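Local coordinates for protein STING-associated CdnE c-di-GMP synthase (Flavobacteriaceae, PDB 6WT8) that probably synthesises the cyclic dinucleotide c-di-GMP, the second messenger that a partner STING receptor senses in bacterial CBASS anti-phage defence, at residues I195-D207 and K214-T226. Numbering follows the deposited sequence.
Sequences IDVVTATYYKSVD and KSRKGIQIYNKKT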
loop_
_atom_site.group_PDB
_atom_site.type_symbol
_atom_site.label_atom_id
_atom_site.label_comp_id
_atom_site.label_asym_id
_atom_site.label_seq_id
_atom_site.Cartn_x
_atom_site.Cartn_y
_atom_site.Cartn_z
ATOM N N ILE A 195 -11.124 -8.193 10.532
ATOM C CA ILE A 195 -10.294 -8.608 9.411
ATOM C C ILE A 195 -11.168 -8.942 8.208
ATOM O O ILE A 195 -12.109 -9.733 8.330
ATOM C CB ILE A 195 -9.457 -9.835 9.789
ATOM C CG1 ILE A 195 -8.576 -9.541 11.020
ATOM C CG2 ILE A 195 -8.626 -10.341 8.631
ATOM C CD1 ILE A 195 -7.562 -8.394 10.841
ATOM N N ASP A 196 -10.842 -8.371 7.045
ATOM C CA ASP A 196 -11.491 -8.773 5.797
ATOM C C ASP A 196 -10.767 -9.961 5.185
ATOM O O ASP A 196 -9.543 -9.980 5.116
ATOM C CB ASP A 196 -11.493 -7.631 4.776
ATOM C CG ASP A 196 -12.660 -6.683 4.933
ATOM O OD1 ASP A 196 -13.852 -7.090 4.773
ATOM O OD2 ASP A 196 -12.369 -5.505 5.229
ATOM N N VAL A 197 -11.543 -10.954 4.729
ATOM C CA VAL A 197 -11.046 -12.172 4.093
ATOM C C VAL A 197 -11.422 -12.113 2.621
ATOM O O VAL A 197 -12.612 -12.101 2.291
ATOM C CB VAL A 197 -11.659 -13.414 4.768
ATOM C CG1 VAL A 197 -11.326 -14.657 4.020
ATOM C CG2 VAL A 197 -11.182 -13.509 6.233
ATOM N N VAL A 198 -10.409 -12.064 1.761
ATOM C CA VAL A 198 -10.552 -11.945 0.312
ATOM C C VAL A 198 -10.260 -13.306 -0.297
ATOM O O VAL A 198 -9.300 -13.964 0.106
ATOM C CB VAL A 198 -9.554 -10.877 -0.174
ATOM C CG1 VAL A 198 -9.640 -10.665 -1.654
ATOM C CG2 VAL A 198 -9.862 -9.565 0.586
ATOM N N THR A 199 -11.088 -13.715 -1.270
ATOM C CA THR A 199 -10.930 -14.974 -1.991
ATOM C C THR A 199 -10.610 -14.642 -3.443
ATOM O O THR A 199 -11.325 -13.847 -4.065
ATOM C CB THR A 199 -12.188 -15.814 -1.876
ATOM O OG1 THR A 199 -12.523 -15.975 -0.486
ATOM C CG2 THR A 199 -12.058 -17.166 -2.573
ATOM N N ALA A 200 -9.551 -15.247 -3.968
ATOM C CA ALA A 200 -9.048 -14.880 -5.280
ATOM C C ALA A 200 -8.402 -16.073 -5.952
ATOM O O ALA A 200 -8.164 -17.111 -5.334
ATOM C CB ALA A 200 -8.015 -13.765 -5.126
ATOM N N THR A 201 -8.117 -15.928 -7.241
ATOM C CA THR A 201 -7.201 -16.849 -7.902
ATOM C C THR A 201 -5.972 -16.078 -8.381
ATOM O O THR A 201 -5.965 -14.847 -8.406
ATOM C CB THR A 201 -7.929 -17.547 -9.060
ATOM O OG1 THR A 201 -7.097 -18.603 -9.579
ATOM C CG2 THR A 201 -8.255 -16.567 -10.169
ATOM N N TYR A 202 -4.914 -16.797 -8.741
ATOM C CA TYR A 202 -3.724 -16.110 -9.252
ATOM C C TYR A 202 -3.883 -15.713 -10.709
ATOM O O TYR A 202 -4.576 -16.347 -11.498
ATOM C CB TYR A 202 -2.485 -17.010 -9.176
ATOM C CG TYR A 202 -1.928 -17.224 -7.820
ATOM C CD1 TYR A 202 -1.426 -16.167 -7.104
ATOM C CD2 TYR A 202 -1.931 -18.520 -7.261
ATOM C CE1 TYR A 202 -0.854 -16.344 -5.828
ATOM C CE2 TYR A 202 -1.391 -18.720 -5.990
ATOM C CZ TYR A 202 -0.855 -17.644 -5.294
ATOM O OH TYR A 202 -0.285 -17.789 -4.019
ATOM N N TYR A 203 -3.103 -14.696 -11.075
ATOM C CA TYR A 203 -2.880 -14.343 -12.467
ATOM C C TYR A 203 -1.387 -14.218 -12.687
ATOM O O TYR A 203 -0.708 -13.433 -11.991
ATOM C CB TYR A 203 -3.584 -13.030 -12.823
ATOM C CG TYR A 203 -3.330 -12.610 -14.257
ATOM C CD1 TYR A 203 -4.132 -13.084 -15.264
ATOM C CD2 TYR A 203 -2.292 -11.740 -14.563
ATOM C CE1 TYR A 203 -3.923 -12.711 -16.600
ATOM C CE2 TYR A 203 -2.044 -11.368 -15.892
ATOM C CZ TYR A 203 -2.883 -11.844 -16.892
ATOM O OH TYR A 203 -2.681 -11.481 -18.226
ATOM N N LYS A 204 -0.893 -14.973 -13.664
ATOM C CA LYS A 204 0.538 -14.955 -14.021
ATOM C C LYS A 204 0.783 -14.049 -15.223
ATOM O O LYS A 204 0.380 -14.373 -16.352
ATOM C CB LYS A 204 1.032 -16.375 -14.320
ATOM C CG LYS A 204 0.948 -17.282 -13.113
ATOM C CD LYS A 204 1.405 -18.732 -13.438
ATOM C CE LYS A 204 1.002 -19.635 -12.252
ATOM N NZ LYS A 204 1.049 -21.115 -12.550
ATOM N N SER A 205 1.467 -12.924 -14.964
ATOM C CA SER A 205 1.864 -12.034 -16.054
ATOM C C SER A 205 3.123 -12.551 -16.742
ATOM O O SER A 205 3.790 -13.450 -16.256
ATOM C CB SER A 205 2.139 -10.636 -15.514
ATOM O OG SER A 205 3.284 -10.695 -14.669
ATOM N N VAL A 206 3.418 -12.000 -17.914
ATOM C CA VAL A 206 4.685 -12.301 -18.573
ATOM C C VAL A 206 5.867 -11.945 -17.675
ATOM O O VAL A 206 6.839 -12.715 -17.589
ATOM C CB VAL A 206 4.770 -11.571 -19.920
ATOM C CG1 VAL A 206 6.170 -11.814 -20.523
ATOM C CG2 VAL A 206 3.639 -12.078 -20.849
ATOM N N ASP A 207 5.809 -10.800 -16.982
ATOM C CA ASP A 207 6.941 -10.450 -16.121
ATOM C C ASP A 207 7.112 -11.448 -14.972
ATOM O O ASP A 207 8.258 -11.792 -14.599
ATOM C CB ASP A 207 6.778 -9.017 -15.607
ATOM C CG ASP A 207 7.188 -7.970 -16.644
ATOM O OD1 ASP A 207 7.933 -8.287 -17.611
ATOM O OD2 ASP A 207 6.742 -6.824 -16.478
ATOM N N LYS A 214 8.021 -14.021 -6.612
ATOM C CA LYS A 214 6.714 -14.231 -5.996
ATOM C C LYS A 214 5.897 -12.940 -5.896
ATOM O O LYS A 214 4.674 -12.957 -6.015
ATOM C CB LYS A 214 6.946 -14.846 -4.617
ATOM C CG LYS A 214 5.694 -15.176 -3.875
ATOM C CD LYS A 214 5.978 -15.766 -2.476
ATOM C CE LYS A 214 4.666 -15.855 -1.671
ATOM N NZ LYS A 214 4.873 -16.148 -0.225
ATOM N N SER A 215 6.564 -11.811 -5.728
ATOM C CA SER A 215 5.846 -10.568 -5.522
ATOM C C SER A 215 5.160 -10.086 -6.789
ATOM O O SER A 215 4.296 -9.197 -6.714
ATOM C CB SER A 215 6.801 -9.486 -5.008
ATOM O OG SER A 215 7.830 -9.203 -5.961
ATOM N N ARG A 216 5.576 -10.602 -7.948
ATOM C CA ARG A 216 4.945 -10.198 -9.207
ATOM C C ARG A 216 3.689 -10.996 -9.518
ATOM O O ARG A 216 3.024 -10.697 -10.499
ATOM C CB ARG A 216 5.917 -10.366 -10.353
ATOM C CG ARG A 216 7.138 -9.446 -10.258
ATOM C CD ARG A 216 8.060 -9.775 -11.432
ATOM N NE ARG A 216 9.403 -9.172 -11.360
ATOM C CZ ARG A 216 9.705 -7.997 -11.896
ATOM N NH1 ARG A 216 8.772 -7.268 -12.520
ATOM N NH2 ARG A 216 10.973 -7.568 -11.839
ATOM N N LYS A 217 3.340 -11.975 -8.698
ATOM C CA LYS A 217 2.108 -12.720 -8.943
ATOM C C LYS A 217 0.895 -11.842 -8.683
ATOM O O LYS A 217 0.846 -11.115 -7.680
ATOM C CB LYS A 217 2.048 -13.954 -8.047
ATOM C CG LYS A 217 3.095 -14.975 -8.330
ATOM C CD LYS A 217 2.902 -16.260 -7.521
ATOM C CE LYS A 217 1.650 -16.939 -7.965
ATOM N NZ LYS A 217 1.741 -18.169 -8.801
ATOM N N GLY A 218 -0.087 -11.890 -9.597
ATOM C CA GLY A 218 -1.294 -11.106 -9.471
ATOM C C GLY A 218 -2.425 -11.922 -8.874
ATOM O O GLY A 218 -2.343 -13.160 -8.782
ATOM N N ILE A 219 -3.448 -11.200 -8.418
ATOM C CA ILE A 219 -4.671 -11.890 -8.013
ATOM C C ILE A 219 -5.857 -11.320 -8.760
ATOM O O ILE A 219 -5.912 -10.147 -9.140
ATOM C CB ILE A 219 -4.913 -11.823 -6.493
ATOM C CG1 ILE A 219 -5.021 -10.361 -5.981
ATOM C CG2 ILE A 219 -3.794 -12.602 -5.741
ATOM C CD1 ILE A 219 -5.383 -10.288 -4.500
ATOM N N GLN A 220 -6.862 -12.182 -8.935
ATOM C CA GLN A 220 -8.176 -11.795 -9.466
ATOM C C GLN A 220 -9.181 -12.203 -8.409
ATOM O O GLN A 220 -9.405 -13.396 -8.174
ATOM C CB GLN A 220 -8.464 -12.456 -10.829
ATOM C CG GLN A 220 -7.549 -11.913 -11.923
ATOM C CD GLN A 220 -7.962 -12.318 -13.307
ATOM O OE1 GLN A 220 -7.334 -13.199 -13.904
ATOM N NE2 GLN A 220 -9.036 -11.699 -13.850
ATOM N N ILE A 221 -9.746 -11.206 -7.758
ATOM C CA ILE A 221 -10.619 -11.417 -6.601
ATOM C C ILE A 221 -11.999 -11.884 -7.042
ATOM O O ILE A 221 -12.615 -11.308 -7.951
ATOM C CB ILE A 221 -10.709 -10.109 -5.808
ATOM C CG1 ILE A 221 -9.328 -9.864 -5.188
ATOM C CG2 ILE A 221 -11.720 -10.190 -4.664
ATOM C CD1 ILE A 221 -9.169 -8.446 -4.556
ATOM N N TYR A 222 -12.537 -12.890 -6.336
ATOM C CA TYR A 222 -13.876 -13.403 -6.611
ATOM C C TYR A 222 -14.977 -12.523 -6.017
ATOM O O TYR A 222 -14.948 -12.201 -4.832
ATOM C CB TYR A 222 -13.994 -14.812 -6.032
ATOM C CG TYR A 222 -15.364 -15.440 -6.304
ATOM C CD1 TYR A 222 -15.750 -15.752 -7.582
ATOM C CD2 TYR A 222 -16.248 -15.671 -5.272
ATOM C CE1 TYR A 222 -17.003 -16.328 -7.856
ATOM C CE2 TYR A 222 -17.495 -16.255 -5.527
ATOM C CZ TYR A 222 -17.867 -16.542 -6.828
ATOM O OH TYR A 222 -19.106 -17.129 -7.079
ATOM N N ASN A 223 -15.937 -12.138 -6.842
ATOM C CA ASN A 223 -17.098 -11.371 -6.429
ATOM C C ASN A 223 -18.284 -12.309 -6.257
ATOM O O ASN A 223 -18.718 -12.949 -7.212
ATOM C CB ASN A 223 -17.421 -10.321 -7.491
ATOM C CG ASN A 223 -18.621 -9.441 -7.094
ATOM O OD1 ASN A 223 -19.670 -9.940 -6.736
ATOM N ND2 ASN A 223 -18.421 -8.119 -7.134
ATOM N N LYS A 224 -18.798 -12.416 -5.030
ATOM C CA LYS A 224 -19.841 -13.412 -4.731
ATOM C C LYS A 224 -21.170 -13.082 -5.398
ATOM O O LYS A 224 -21.906 -13.990 -5.777
ATOM C CB LYS A 224 -20.039 -13.465 -3.214
ATOM C CG LYS A 224 -21.172 -14.335 -2.746
ATOM C CD LYS A 224 -21.355 -14.228 -1.255
ATOM C CE LYS A 224 -22.458 -15.170 -0.750
ATOM N NZ LYS A 224 -22.786 -14.709 0.630
ATOM N N LYS A 225 -21.444 -11.801 -5.574
ATOM C CA LYS A 225 -22.723 -11.359 -6.125
ATOM C C LYS A 225 -22.774 -11.604 -7.624
ATOM O O LYS A 225 -23.777 -12.104 -8.138
ATOM C CB LYS A 225 -22.946 -9.876 -5.806
ATOM C CG LYS A 225 -24.424 -9.479 -5.792
ATOM C CD LYS A 225 -24.636 -7.963 -5.688
ATOM C CE LYS A 225 -24.006 -7.338 -4.437
ATOM N NZ LYS A 225 -24.473 -7.879 -3.119
ATOM N N THR A 226 -21.722 -11.216 -8.347
ATOM C CA THR A 226 -21.703 -11.406 -9.796
ATOM C C THR A 226 -21.276 -12.810 -10.192
ATOM O O THR A 226 -21.578 -13.239 -11.315
ATOM C CB THR A 226 -20.760 -10.402 -10.447
ATOM O OG1 THR A 226 -19.420 -10.718 -10.086
ATOM C CG2 THR A 226 -21.043 -8.987 -9.944
HETATM O O HOH W 1 -13.463 -12.324 -2.261
HETATM O O HOH W 2 1.690 -12.235 -12.344
HETATM O O HOH W 3 3.564 -8.967 -12.633
#
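T201 and Y203 pair with Q220 and G218 as the hydrogen-bonded pairs of an antiparallel ladder, in which strands 195-204 and 218-221 run at 142° to each other. Both bonds of T201 with Q220 form, N to O each way, and G218 N donates to Y203 O at 2.9 Å. The return bond is the exception in direction: Y203 N meets G218 O from above its carbonyl plane. Continuing the ladder past the A200–I221 non-hydrogen-bonded pair, Y222 N donates to T199 O at 2.7 Å, and a water accepts from T199 N and donates to Y222 O. At the other end a second water accepts from S205 N and donates to Y203 O and R216 O, bridging the two segments. S205 itself N-caps helix 206-211, its OG taking F208 N. These antiparallel strands, joined through helix 206-211, belong to the mixed sheet of the nucleotidyltransferase-like domain expected of a CD-NTase; 218-221 pairs with the end of 192-204, whose earlier part hydrogen-bonds to 106-112. K217, bent at chi3 and chi4, lays its CE over one face of the Y202 ring and brings NZ above the same face as a cation-pi contact, 3.9 Å from the ring centroid. G218 O lies at the ring edge, in plane, while Y202 OH bonds D86. A200 CB packs on I219 CB (3.9 Å), and V198 CG1 meets I221 CG1 at 3.6 Å. The Q220 side chain crosses Y203 obliquely, its amide plane nearly perpendicular to the ring, with OE1 3.5 Å from Y203 CD1; the stronger polar partner of Q220 is N230, and it also touches E116 of strand 114-117.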